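Local atomic coordinates of putative nucleotidyltransferase (Sulfolobus solfataricus P2, PDB entry 2RFF), a protein that is probably a nucleotidyltransferase, transferring a nucleotidyl group from a nucleotide to an acceptor, though its substrate is not established. Residues V36-S41 / S51-L56; S28-L33 / F57-I62. All blocks are in the same frame, centred on the assembly; numbering follows the deposited sequence. Where two conformers were deposited one is given.

Contact 1 (V36-S41 / S51-L56); sequences VYIFGS and SDIDIL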
loop_
_atom_site.group_PDB
_atom_site.type_symbol
_atom_site.label_atom_id
_atom_site.label_comp_id
_atom_site.label_asym_id
_atom_site.label_seq_id
_atom_site.Cartn_x
_atom_site.Cartn_y
_atom_site.Cartn_z
ATOM N N VAL A 36 4.048 -1.595 -5.046
ATOM C CA VAL A 36 3.205 -1.361 -3.881
ATOM C C VAL A 36 1.845 -1.960 -4.185
ATOM O O VAL A 36 1.308 -1.786 -5.286
ATOM C CB VAL A 36 3.078 0.121 -3.502
ATOM C CG1 VAL A 36 2.069 0.394 -2.330
ATOM C CG2 VAL A 36 4.427 0.689 -3.157
ATOM N N TYR A 37 1.288 -2.627 -3.191
ATOM C CA TYR A 37 -0.051 -3.184 -3.280
ATOM C C TYR A 37 -0.926 -2.576 -2.169
ATOM O O TYR A 37 -0.436 -2.181 -1.092
ATOM C CB TYR A 37 -0.024 -4.706 -3.132
ATOM C CG TYR A 37 0.700 -5.444 -4.220
ATOM C CD1 TYR A 37 2.091 -5.545 -4.215
ATOM C CD2 TYR A 37 -0.002 -6.041 -5.277
ATOM C CE1 TYR A 37 2.776 -6.300 -5.219
ATOM C CE2 TYR A 37 0.674 -6.761 -6.275
ATOM C CZ TYR A 37 2.071 -6.824 -6.248
ATOM O OH TYR A 37 2.795 -7.506 -7.178
ATOM N N ILE A 38 -2.225 -2.524 -2.459
ATOM C CA ILE A 38 -3.242 -2.328 -1.442
ATOM C C ILE A 38 -3.728 -3.745 -1.072
ATOM O O ILE A 38 -3.954 -4.595 -1.958
ATOM C CB ILE A 38 -4.429 -1.471 -1.917
ATOM C CG1 ILE A 38 -3.932 -0.144 -2.479
ATOM C CG2 ILE A 38 -5.450 -1.303 -0.768
ATOM C CD1 ILE A 38 -2.978 0.634 -1.573
ATOM N N PHE A 39 -3.762 -4.057 0.217
ATOM C CA PHE A 39 -4.321 -5.297 0.712
ATOM C C PHE A 39 -5.423 -4.977 1.704
ATOM O O PHE A 39 -5.799 -3.811 1.871
ATOM C CB PHE A 39 -3.233 -6.252 1.255
ATOM C CG PHE A 39 -2.556 -5.821 2.552
ATOM C CD1 PHE A 39 -1.485 -4.954 2.540
ATOM C CD2 PHE A 39 -2.923 -6.389 3.760
ATOM C CE1 PHE A 39 -0.840 -4.575 3.748
ATOM C CE2 PHE A 39 -2.265 -6.059 4.953
ATOM C CZ PHE A 39 -1.232 -5.148 4.953
ATOM N N GLY A 40 -6.002 -6.015 2.280
ATOM C CA GLY A 40 -7.051 -5.841 3.262
ATOM C C GLY A 40 -8.390 -5.482 2.655
ATOM O O GLY A 40 -8.616 -5.653 1.466
ATOM N N SER A 41 -9.280 -4.946 3.485
ATOM C CA SER A 41 -10.686 -4.745 3.073
ATOM C C SER A 41 -10.884 -3.787 1.928
ATOM O O SER A 41 -11.827 -3.962 1.154
ATOM C CB SER A 41 -11.562 -4.339 4.251
ATOM O OG SER A 41 -11.158 -3.120 4.777
ATOM N N SER A 51 -12.853 2.253 7.570
ATOM C CA SER A 51 -11.757 1.303 7.460
ATOM C C SER A 51 -10.433 1.963 7.154
ATOM O O SER A 51 -10.375 3.023 6.495
ATOM C CB SER A 51 -12.036 0.260 6.369
ATOM O OG SER A 51 -13.187 -0.505 6.648
ATOM N N ASP A 52 -9.363 1.375 7.699
ATOM C CA ASP A 52 -8.049 1.906 7.354
ATOM C C ASP A 52 -7.723 1.444 5.936
ATOM O O ASP A 52 -8.538 0.765 5.273
ATOM C CB ASP A 52 -6.978 1.521 8.375
ATOM C CG ASP A 52 -6.750 0.047 8.468
ATOM O OD1 ASP A 52 -7.301 -0.721 7.649
ATOM O OD2 ASP A 52 -6.008 -0.330 9.393
ATOM N N ILE A 53 -6.579 1.888 5.434
ATOM C CA ILE A 53 -6.086 1.368 4.143
ATOM C C ILE A 53 -4.768 0.650 4.496
ATOM O O ILE A 53 -3.940 1.149 5.272
ATOM C CB ILE A 53 -5.953 2.404 3.014
ATOM C CG1 ILE A 53 -5.631 1.689 1.699
ATOM C CG2 ILE A 53 -4.855 3.424 3.291
ATOM C CD1 ILE A 53 -5.879 2.568 0.479
ATOM N N ASP A 54 -4.591 -0.542 3.940
ATOM C CA ASP A 54 -3.417 -1.376 4.193
ATOM C C ASP A 54 -2.515 -1.374 2.974
ATOM O O ASP A 54 -2.961 -1.725 1.872
ATOM C CB ASP A 54 -3.872 -2.787 4.518
ATOM C CG ASP A 54 -4.662 -2.863 5.787
ATOM O OD1 ASP A 54 -4.306 -2.207 6.781
ATOM O OD2 ASP A 54 -5.665 -3.586 5.831
ATOM N N ILE A 55 -1.248 -1.003 3.192
ATOM C CA ILE A 55 -0.290 -0.811 2.125
ATOM C C ILE A 55 0.852 -1.792 2.270
ATOM O O ILE A 55 1.489 -1.841 3.312
ATOM C CB ILE A 55 0.268 0.627 2.138
ATOM C CG1 ILE A 55 -0.877 1.662 2.056
ATOM C CG2 ILE A 55 1.249 0.807 0.943
ATOM C CD1 ILE A 55 -0.333 3.087 2.101
ATOM N N LEU A 56 1.103 -2.564 1.215
ATOM C CA LEU A 56 2.231 -3.498 1.140
ATOM C C LEU A 56 3.316 -2.859 0.281
ATOM O O LEU A 56 3.099 -2.637 -0.909
ATOM C CB LEU A 56 1.814 -4.853 0.564
ATOM C CG LEU A 56 2.972 -5.782 0.198
ATOM C CD1 LEU A 56 3.835 -6.065 1.420
ATOM C CD2 LEU A 56 2.459 -7.026 -0.499
HETATM O O HOH W 1 -7.174 -1.830 2.982
HETATM O O HOH W 2 -8.640 -5.132 6.270
HETATM O O HOH W 3 -8.706 -2.091 5.365
#
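Asp54 lays its CB over the face of the Phe39 ring, 3.4 Å from the ring centroid, in a CH-pi contact. The carboxylate beyond it is turned only 26° from the ring plane. With chi1 at 70°, the ring is folded back between the backbone N and carbonyl carbon of Phe39, which carries it over strand 53-56; its CD1 lies 3.8 Å from Leu56 CB, and Leu56 N meets the ring edge. Replacing Phe39 by an alanine is likely to strip Asp54 CB of its aromatic cover and open a gap beside Leu56. Antiparallel pairing underlies this packing: Tyr37 N reaches Leu56 O at 2.9 Å, and Leu56 N returns a nearly straight bond to Tyr37 O at 2.8 Å. Gly40-Ser41, at the start of the short helix 41-44, and Asp52-Ile53-Asp54 after the loop that follows it match the glycine-serine and paired-aspartate signature of the polymerase beta-like nucleotidyltransferase fold. Where the strands part, water 1 bridges them, donating to Phe39 O at 2.7 Å and accepting from Asp54 N at 3.0 Å. Water 3 lies between Ser41 OG and Asp52 O, bonded to both. At Gly40 a CB would collide with Asp54 OD2, and the positive phi of 77° also suits glycine. On the other sheet face Val36 CG1 and Ile55 CG2 are pressed to 3.4 Å, tighter than usual, while Ile38 CG2 meets Ile53 CG1 at 3.9 Å. Helix 6-29 covers Val36, Ile53 and Ile55. Strand 98-103 flanks strand 36-39, and Tyr37, beside Leu56, bonds through OH to Glu35 and carries Lys98 against its ring.

Contact 2 (S28-L33 / F57-I62); sequences SSFPNL and FVFKGI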
loop_
_atom_site.group_PDB
_atom_site.type_symbol
_atom_site.label_atom_id
_atom_site.label_comp_id
_atom_site.label_asym_id
_atom_site.label_seq_id
_atom_site.Cartn_x
_atom_site.Cartn_y
_atom_site.Cartn_z
ATOM N N SER A 28 10.389 7.918 -4.117
ATOM C CA SER A 28 11.449 8.931 -4.361
ATOM C C SER A 28 12.655 8.727 -3.439
ATOM O O SER A 28 13.757 9.179 -3.757
ATOM C CB SER A 28 10.921 10.364 -4.219
ATOM O OG SER A 28 10.741 10.752 -2.864
ATOM N N SER A 29 12.442 8.064 -2.305
ATOM C CA SER A 29 13.449 7.831 -1.290
ATOM C C SER A 29 14.255 6.549 -1.415
ATOM O O SER A 29 15.378 6.494 -0.898
ATOM C CB SER A 29 12.794 7.910 0.097
ATOM O OG SER A 29 12.275 9.213 0.396
ATOM N N PHE A 30 13.693 5.499 -2.046
ATOM C CA PHE A 30 14.301 4.212 -2.179
ATOM C C PHE A 30 14.247 3.743 -3.617
ATOM O O PHE A 30 13.193 3.317 -4.088
ATOM C CB PHE A 30 13.575 3.264 -1.269
ATOM C CG PHE A 30 13.649 3.652 0.176
ATOM C CD1 PHE A 30 14.778 3.372 0.911
ATOM C CD2 PHE A 30 12.602 4.364 0.790
ATOM C CE1 PHE A 30 14.864 3.776 2.250
ATOM C CE2 PHE A 30 12.698 4.770 2.111
ATOM C CZ PHE A 30 13.819 4.449 2.835
ATOM N N PRO A 31 15.388 3.804 -4.336
ATOM C CA PRO A 31 15.458 3.280 -5.695
ATOM C C PRO A 31 15.043 1.815 -5.804
ATOM O O PRO A 31 14.542 1.435 -6.843
ATOM C CB PRO A 31 16.938 3.475 -6.078
ATOM C CG PRO A 31 17.402 4.585 -5.250
ATOM C CD PRO A 31 16.689 4.395 -3.948
ATOM N N ASN A 32 15.223 1.044 -4.733
ATOM C CA ASN A 32 14.850 -0.390 -4.671
ATOM C C ASN A 32 13.367 -0.690 -4.362
ATOM O O ASN A 32 12.978 -1.847 -4.369
ATOM C CB ASN A 32 15.777 -1.211 -3.756
ATOM C CG ASN A 32 15.775 -0.747 -2.291
ATOM O OD1 ASN A 32 15.640 0.455 -2.022
ATOM N ND2 ASN A 32 15.981 -1.665 -1.351
ATOM N N LEU A 33 12.539 0.323 -4.102
ATOM C CA LEU A 33 11.084 0.110 -4.007
ATOM C C LEU A 33 10.645 -0.282 -5.419
ATOM O O LEU A 33 10.895 0.448 -6.369
ATOM C CB LEU A 33 10.313 1.350 -3.570
ATOM C CG LEU A 33 8.806 1.040 -3.390
ATOM C CD1 LEU A 33 8.537 0.242 -2.133
ATOM C CD2 LEU A 33 8.059 2.334 -3.340
ATOM N N PHE A 57 4.468 -2.577 0.888
ATOM C CA PHE A 57 5.618 -2.044 0.159
ATOM C C PHE A 57 6.516 -3.239 -0.190
ATOM O O PHE A 57 6.910 -3.983 0.717
ATOM C CB PHE A 57 6.395 -1.061 1.019
ATOM C CG PHE A 57 5.638 0.126 1.453
ATOM C CD1 PHE A 57 5.614 1.231 0.647
ATOM C CD2 PHE A 57 4.976 0.145 2.659
ATOM C CE1 PHE A 57 4.967 2.373 1.027
ATOM C CE2 PHE A 57 4.320 1.321 3.069
ATOM C CZ PHE A 57 4.300 2.409 2.249
ATOM N N VAL A 58 6.905 -3.337 -1.449
ATOM C CA VAL A 58 7.719 -4.474 -1.958
ATOM C C VAL A 58 9.021 -3.907 -2.505
ATOM O O VAL A 58 8.992 -3.125 -3.432
ATOM C CB VAL A 58 7.031 -5.367 -3.025
ATOM C CG1 VAL A 58 7.926 -6.584 -3.449
ATOM C CG2 VAL A 58 5.714 -5.835 -2.479
ATOM N N PHE A 59 10.134 -4.257 -1.862
ATOM C CA PHE A 59 11.470 -3.765 -2.199
ATOM C C PHE A 59 12.344 -4.857 -2.745
ATOM O O PHE A 59 12.205 -5.987 -2.349
ATOM C CB PHE A 59 12.213 -3.234 -0.961
ATOM C CG PHE A 59 11.604 -1.999 -0.323
ATOM C CD1 PHE A 59 10.574 -2.102 0.589
ATOM C CD2 PHE A 59 12.151 -0.725 -0.543
ATOM C CE1 PHE A 59 10.051 -0.933 1.246
ATOM C CE2 PHE A 59 11.618 0.428 0.065
ATOM C CZ PHE A 59 10.581 0.312 0.963
ATOM N N LYS A 60 13.259 -4.490 -3.631
ATOM C CA LYS A 60 14.284 -5.434 -4.098
ATOM C C LYS A 60 15.442 -5.446 -3.109
ATOM O O LYS A 60 15.751 -4.437 -2.509
ATOM C CB LYS A 60 14.801 -5.039 -5.491
ATOM C CG LYS A 60 13.683 -5.032 -6.501
ATOM C CD LYS A 60 14.114 -5.120 -7.953
ATOM C CE LYS A 60 14.432 -3.800 -8.575
ATOM N NZ LYS A 60 14.706 -3.965 -10.074
ATOM N N GLY A 61 16.043 -6.618 -2.911
ATOM C CA GLY A 61 17.268 -6.772 -2.137
ATOM C C GLY A 61 17.219 -6.566 -0.636
ATOM O O GLY A 61 18.229 -6.154 -0.049
ATOM N N ILE A 62 16.079 -6.833 0.001
ATOM C CA ILE A 62 15.961 -6.691 1.481
ATOM C C ILE A 62 15.687 -8.020 2.186
ATOM O O ILE A 62 15.272 -8.021 3.326
ATOM C CB ILE A 62 14.908 -5.610 1.897
ATOM C CG1 ILE A 62 13.491 -6.014 1.486
ATOM C CG2 ILE A 62 15.264 -4.269 1.268
ATOM C CD1 ILE A 62 12.391 -5.279 2.260
#
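Leu33 and Phe59 form an antiparallel, non-hydrogen-bonded pair where strand 33-39 starts and strand 53-59 ends; Leu33 is the last residue of the type I turn that begins at Phe30 and leads out of helix 6-29 in this alpha/beta nucleotidyltransferase fold. The dense half of the contact is built round the Phe59 ring. Leu33 CD1 sits over the centre of one ring face, 3.7 Å from the centroid. A chi1 of -176° turns Leu33 CG away from the backbone N, and the second torsion then brings CD1 over the ring, where it also meets Phe57 CB at 4.0 Å. Phe30 approaches the rim of the Phe59 ring: its CB lies in the ring plane, 3.7 Å from CE2. The two rings make an offset edge-to-face pair, planes at 87° and centroids 5.7 Å apart, with the edge of Phe59 turned to the face of Phe30. Helix 67-74 adds Met73 against both rings and Val74 against Phe59, while Val26 of helix 6-29 backs Leu33 and Phe57. The solvent side is looser. There the aliphatic start of Lys60, an exposed residue, passes Asn32 O before its chain, bent at the third torsion, leads away from the contact. Between these halves Asn32 grips Lys60, just past the end of strand 53-59, twice. Its backbone O accepts from Lys60 N at 2.8 Å. Its amide, with ND2 3.8 Å from Ile62 CG2, donates to Lys60 O: ND2 comes nearly along the C=O axis of Lys60 at 3.0 Å, the N-H pointing to that oxygen at 161°.

How the contacts relate
From the N terminus, helix 6-29 ends in segment 28-33, whose turn from Phe30 to Leu33 leads into strand 33-39, which carries the first half of contact 1. After the short helix 41-44 and its following loop, the chain re-enters the sheet at 51-56, where contact 1 closes the smaller loop. It continues directly into 57-62, which returns to 28-33, so contact 2 closes a larger loop with contact 1 wholly within it; the two do not cross. Both use strand 53-59, and the centres of the two contacts lie about 18 Å apart; they touch where Val36 CG2 meets Phe57 CD1 at 4.0 Å. Contact 1 joins neighbouring sheet strands, while contact 2 ties the helix-to-strand turn to the opposite end of the same pair.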